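Local coordinates for membrane-bound lytic murein transglycosylase A (Burkholderia pseudomallei, PDB 6QK4), which probably cleaves the beta-1,4 linkage between N-acetylmuramic acid and N-acetylglucosamine in peptidoglycan, forming a 1,6-anhydro bond in the N-acetylmuramic acid residue, at residues A47-N51 with V303-D307; Y121-R127 with N153-D159. All coordinates share one frame; numbering follows the deposited sequence.

Contact 1 (A47-N51 with V303-D307); sequences ALRQN and VFAQD
Gln306 NE2 spends its two N-H bonds on helix 44-55, one on the backbone Ala47 O at 3.2 Å and the other on the side-chain Asn51 OD1 at 3.0 Å. This pins the helix to strand 298-307 of the 3D domain, a member of the double-psi beta-barrel clan; the two short axes lie 33° apart. Both acceptors fall close to the Gln306 amide plane, and the extended chain (chi2 -178°) carries that amide across to the helix. Ser272 OG bonds Gln306 OE1, while Asn51 ND2 reaches Gly283 O, so both amides are held at each end and their rotation should be fixed. Ala47 O is shared: Asn51 N, one helical turn on, meets it at 2.9 Å from the face opposite to Gln306 NE2. Next to these bonds the Phe304 ring packs against the same helix. Ala47 C stands over one face near the rim, Ala47 CB touches Phe304 CD1 at 3.6 Å, and Leu48 CB meets Phe304 CZ at 3.8 Å. Phe83 of helix 76-86 also packs on Phe304 and Leu48. The Asn51 amide, turned 53° from the ring plane, brings Asn51 CG within 3.6 Å of Phe304 CD2.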
# COMPACT_ATOMS: atom_id res chain seq x y z
N ALA A 47 -13.11 5.76 -6.15
CA ALA A 47 -12.00 5.33 -7.01
C ALA A 47 -12.40 5.38 -8.47
O ALA A 47 -11.57 5.65 -9.34
CB ALA A 47 -11.53 3.92 -6.63
N LEU A 48 -13.69 5.15 -8.76
CA LEU A 48 -14.20 5.30 -10.11
C LEU A 48 -14.07 6.74 -10.64
O LEU A 48 -13.69 6.94 -11.80
CB LEU A 48 -15.68 4.84 -10.17
CG LEU A 48 -16.40 5.11 -11.52
CD1 LEU A 48 -15.83 4.20 -12.56
CD2 LEU A 48 -17.86 4.73 -11.35
N ARG A 49 -14.41 7.75 -9.84
CA ARG A 49 -14.24 9.12 -10.33
C ARG A 49 -12.77 9.45 -10.54
O ARG A 49 -12.43 10.14 -11.50
CB ARG A 49 -14.89 10.08 -9.33
CG ARG A 49 -16.43 10.04 -9.39
CD ARG A 49 -17.03 11.26 -8.69
NE ARG A 49 -16.57 11.39 -7.31
CZ ARG A 49 -17.11 10.72 -6.29
NH1 ARG A 49 -18.13 9.93 -6.53
NH2 ARG A 49 -16.65 10.86 -5.04
N GLN A 50 -11.87 8.95 -9.67
CA GLN A 50 -10.44 9.19 -9.96
C GLN A 50 -10.05 8.53 -11.27
O GLN A 50 -9.35 9.11 -12.07
CB GLN A 50 -9.55 8.67 -8.83
CG GLN A 50 -9.75 9.40 -7.52
CD GLN A 50 -9.23 10.88 -7.61
OE1 GLN A 50 -8.62 11.31 -8.60
NE2 GLN A 50 -9.46 11.63 -6.55
N ASN A 51 -10.52 7.30 -11.50
CA ASN A 51 -10.27 6.64 -12.78
C ASN A 51 -10.74 7.49 -13.97
O ASN A 51 -10.01 7.69 -14.94
CB ASN A 51 -10.99 5.30 -12.78
CG ASN A 51 -10.20 4.20 -13.44
OD1 ASN A 51 -9.08 3.90 -13.01
ND2 ASN A 51 -10.82 3.53 -14.41
N VAL A 303 -11.88 -3.23 -7.32
CA VAL A 303 -10.76 -2.31 -7.21
C VAL A 303 -10.43 -1.79 -8.62
O VAL A 303 -10.98 -2.25 -9.66
CB VAL A 303 -9.53 -2.99 -6.58
CG1 VAL A 303 -9.91 -3.57 -5.16
CG2 VAL A 303 -9.06 -4.19 -7.44
N PHE A 304 -9.50 -0.83 -8.66
CA PHE A 304 -9.11 -0.25 -9.96
C PHE A 304 -7.60 -0.30 -10.09
O PHE A 304 -6.89 -0.01 -9.13
CB PHE A 304 -9.58 1.21 -10.08
CG PHE A 304 -11.08 1.33 -10.19
CD1 PHE A 304 -11.84 1.30 -9.05
CD2 PHE A 304 -11.68 1.54 -11.45
CE1 PHE A 304 -13.25 1.41 -9.17
CE2 PHE A 304 -13.07 1.65 -11.59
CZ PHE A 304 -13.84 1.55 -10.41
N ALA A 305 -7.11 -0.73 -11.26
CA ALA A 305 -5.66 -0.78 -11.50
C ALA A 305 -5.12 0.63 -11.70
O ALA A 305 -5.31 1.24 -12.76
CB ALA A 305 -5.39 -1.67 -12.72
N GLN A 306 -4.49 1.19 -10.65
CA GLN A 306 -4.15 2.60 -10.65
C GLN A 306 -2.71 2.78 -10.24
O GLN A 306 -2.31 3.93 -10.01
CB GLN A 306 -5.08 3.42 -9.74
CG GLN A 306 -6.59 3.30 -10.24
CD GLN A 306 -7.58 4.12 -9.41
OE1 GLN A 306 -7.49 4.19 -8.17
NE2 GLN A 306 -8.62 4.60 -10.08
N ASP A 307 -1.93 1.70 -10.19
CA ASP A 307 -0.54 1.87 -9.77
C ASP A 307 0.26 0.71 -10.35
O ASP A 307 -0.30 -0.25 -10.86
CB ASP A 307 -0.43 1.94 -8.22
CG ASP A 307 0.83 2.76 -7.72
OD1 ASP A 307 1.62 3.27 -8.56
OD2 ASP A 307 1.00 2.83 -6.46

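Contact 2 (Y121-R127 with N153-D159); sequences YQYALYR and NELVWVD
Ala124 CB lies over the six-membered ring of Trp157, 3.9 Å from its centroid and 17° off the normal, a CH-pi contact; the same methyl rests on a face of the Tyr126 ring, toward its rim. Tyr123 N sits at the Trp157 edge, in plane. At the edge of the Tyr126 ring is a water, 2.6 Å from Tyr126 OH, that donates to Glu154 OE2. Glu154 bends at chi2 (87°) and runs alongside Tyr126, with its CG 3.7 Å from Tyr126 CE1. Val158 O approaches the Tyr123 ring edge, 3.4 Å from Tyr123 CD2. At the far end Leu155 CD1 lies over a face of the Arg127 guanidinium, 3.6 Å from Arg127 CZ. Tyr123, Leu125, Val156 and Val158 point to the other side from Ala124 and Trp157; there Leu125 CD1 meets Val156 CG1 at 3.7 Å, and Ala164 of helix 161-170 packs on Leu125 and Val158. Val158 N bonds Tyr123 O at 2.8 Å, nearly straight at 177°. Gln122 N, weakly, and Tyr123 N both turn to Val158 O: a classic beta bulge at one end of an antiparallel strand pair in the MltA-specific insert domain, whose connection includes helix 141-147.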
# COMPACT_ATOMS: atom_id res chain seq x y z
N TYR A 121 7.69 16.15 19.28
CA TYR A 121 8.43 15.95 18.04
C TYR A 121 9.92 15.90 18.35
O TYR A 121 10.64 16.89 18.26
CB TYR A 121 8.08 17.06 17.07
CG TYR A 121 6.59 17.16 16.88
CD1 TYR A 121 5.90 16.10 16.30
CD2 TYR A 121 5.87 18.26 17.31
CE1 TYR A 121 4.53 16.15 16.11
CE2 TYR A 121 4.49 18.32 17.13
CZ TYR A 121 3.83 17.26 16.53
OH TYR A 121 2.46 17.29 16.31
N GLN A 122 10.42 14.71 18.73
CA GLN A 122 11.80 14.62 19.22
C GLN A 122 12.73 13.68 18.46
O GLN A 122 13.89 13.50 18.89
CB GLN A 122 11.81 14.19 20.71
CG GLN A 122 11.07 15.13 21.66
CD GLN A 122 11.72 16.52 21.82
OE1 GLN A 122 12.96 16.65 21.77
NE2 GLN A 122 10.87 17.56 21.99
N TYR A 123 12.29 13.08 17.35
CA TYR A 123 13.03 12.03 16.65
C TYR A 123 13.20 12.44 15.20
O TYR A 123 12.21 12.53 14.49
CB TYR A 123 12.28 10.70 16.74
CG TYR A 123 11.94 10.38 18.16
CD1 TYR A 123 12.87 9.78 18.98
CD2 TYR A 123 10.69 10.69 18.70
CE1 TYR A 123 12.58 9.48 20.29
CE2 TYR A 123 10.40 10.42 20.05
CZ TYR A 123 11.33 9.80 20.80
OH TYR A 123 11.03 9.49 22.12
N ALA A 124 14.44 12.64 14.75
CA ALA A 124 14.66 13.25 13.44
C ALA A 124 14.62 12.24 12.30
O ALA A 124 15.10 11.11 12.46
CB ALA A 124 16.03 13.94 13.39
N LEU A 125 14.09 12.66 11.16
CA LEU A 125 14.43 12.08 9.87
C LEU A 125 15.58 12.90 9.28
O LEU A 125 15.62 14.12 9.41
CB LEU A 125 13.22 12.09 8.92
CG LEU A 125 11.91 11.52 9.49
CD1 LEU A 125 10.78 11.55 8.41
CD2 LEU A 125 12.15 10.12 10.03
N TYR A 126 16.51 12.24 8.58
CA TYR A 126 17.72 12.91 8.09
C TYR A 126 17.84 12.90 6.57
O TYR A 126 17.51 11.90 5.92
CB TYR A 126 18.96 12.22 8.64
CG TYR A 126 19.06 12.31 10.11
CD1 TYR A 126 19.72 13.38 10.73
CD2 TYR A 126 18.53 11.31 10.91
CE1 TYR A 126 19.84 13.45 12.09
CE2 TYR A 126 18.64 11.40 12.29
CZ TYR A 126 19.28 12.48 12.85
OH TYR A 126 19.35 12.53 14.23
N ARG A 127 18.28 14.04 6.00
CA ARG A 127 18.73 14.05 4.62
C ARG A 127 20.08 13.37 4.49
O ARG A 127 20.78 13.10 5.48
CB ARG A 127 18.89 15.48 4.09
CG ARG A 127 17.70 16.35 4.25
CD ARG A 127 18.01 17.78 3.76
NE ARG A 127 17.70 18.76 4.80
CZ ARG A 127 16.67 19.61 4.77
NH1 ARG A 127 15.82 19.61 3.74
NH2 ARG A 127 16.48 20.46 5.77
N ASN A 153 21.77 17.79 9.72
CA ASN A 153 21.19 17.28 8.49
C ASN A 153 19.75 16.82 8.68
O ASN A 153 19.25 16.01 7.89
CB ASN A 153 22.06 16.14 7.94
CG ASN A 153 23.42 16.63 7.45
OD1 ASN A 153 23.53 17.28 6.40
ND2 ASN A 153 24.46 16.34 8.22
N GLU A 154 19.10 17.30 9.74
CA GLU A 154 17.73 16.89 10.04
C GLU A 154 16.78 17.48 9.00
O GLU A 154 16.92 18.64 8.59
CB GLU A 154 17.36 17.33 11.46
CG GLU A 154 18.22 16.73 12.58
CD GLU A 154 19.48 17.54 12.85
OE1 GLU A 154 19.67 18.55 12.15
OE2 GLU A 154 20.28 17.14 13.74
N LEU A 155 15.84 16.67 8.51
CA LEU A 155 14.85 17.11 7.54
C LEU A 155 13.57 17.56 8.24
O LEU A 155 13.00 18.60 7.86
CB LEU A 155 14.59 15.97 6.53
CG LEU A 155 13.53 16.16 5.47
CD1 LEU A 155 13.86 17.41 4.60
CD2 LEU A 155 13.32 14.88 4.59
N VAL A 156 13.18 16.86 9.29
CA VAL A 156 11.94 17.11 10.02
C VAL A 156 11.99 16.25 11.28
O VAL A 156 12.77 15.29 11.37
CB VAL A 156 10.73 16.77 9.11
CG1 VAL A 156 10.69 15.27 8.79
CG2 VAL A 156 9.43 17.20 9.71
N TRP A 157 11.15 16.59 12.27
CA TRP A 157 11.14 15.89 13.55
C TRP A 157 9.79 15.20 13.78
O TRP A 157 8.75 15.86 13.73
CB TRP A 157 11.44 16.86 14.70
CG TRP A 157 12.76 17.53 14.54
CD1 TRP A 157 13.05 18.64 13.75
CD2 TRP A 157 13.97 17.14 15.15
NE1 TRP A 157 14.39 18.95 13.87
CE2 TRP A 157 14.97 18.05 14.73
CE3 TRP A 157 14.31 16.11 16.04
CZ2 TRP A 157 16.29 17.94 15.15
CZ3 TRP A 157 15.62 16.01 16.47
CH2 TRP A 157 16.60 16.92 16.03
N VAL A 158 9.81 13.89 14.08
CA VAL A 158 8.54 13.19 14.23
C VAL A 158 8.33 12.71 15.68
O VAL A 158 9.17 12.90 16.57
CB VAL A 158 8.41 12.03 13.20
CG1 VAL A 158 8.55 12.55 11.78
CG2 VAL A 158 9.50 10.90 13.44
N ASP A 159 7.16 12.09 15.87
CA ASP A 159 6.43 11.76 17.09
C ASP A 159 6.95 10.52 17.79
O ASP A 159 6.76 10.36 19.00
CB ASP A 159 4.99 11.42 16.66
CG ASP A 159 4.01 12.13 17.43
OD1 ASP A 159 4.46 12.91 18.29
OD2 ASP A 159 2.82 11.90 17.22
O HOH W 1 20.34 14.81 14.94

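In the fold
Both strands of contact 2 come between the two halves of contact 1 in sequence: helix 44-55 is first, then strands 123-126 and 154-158, and strand 298-307 last. Their centres are 34 Å apart, their nearest atoms about 20 Å, and the centre of the chain lies between them, so neither touches the other. Strand 101-114 connects them indirectly. It pairs with strand 154-158 of contact 2 and with strand 317-324, which reaches strand 298-307 of contact 1 through strand 272-274. Contact 1 thus ties an N-terminal helix to the 3D domain, while contact 2 lies within the MltA-specific insert, consistent with the two-domain build of MltA-type lytic transglycosylases.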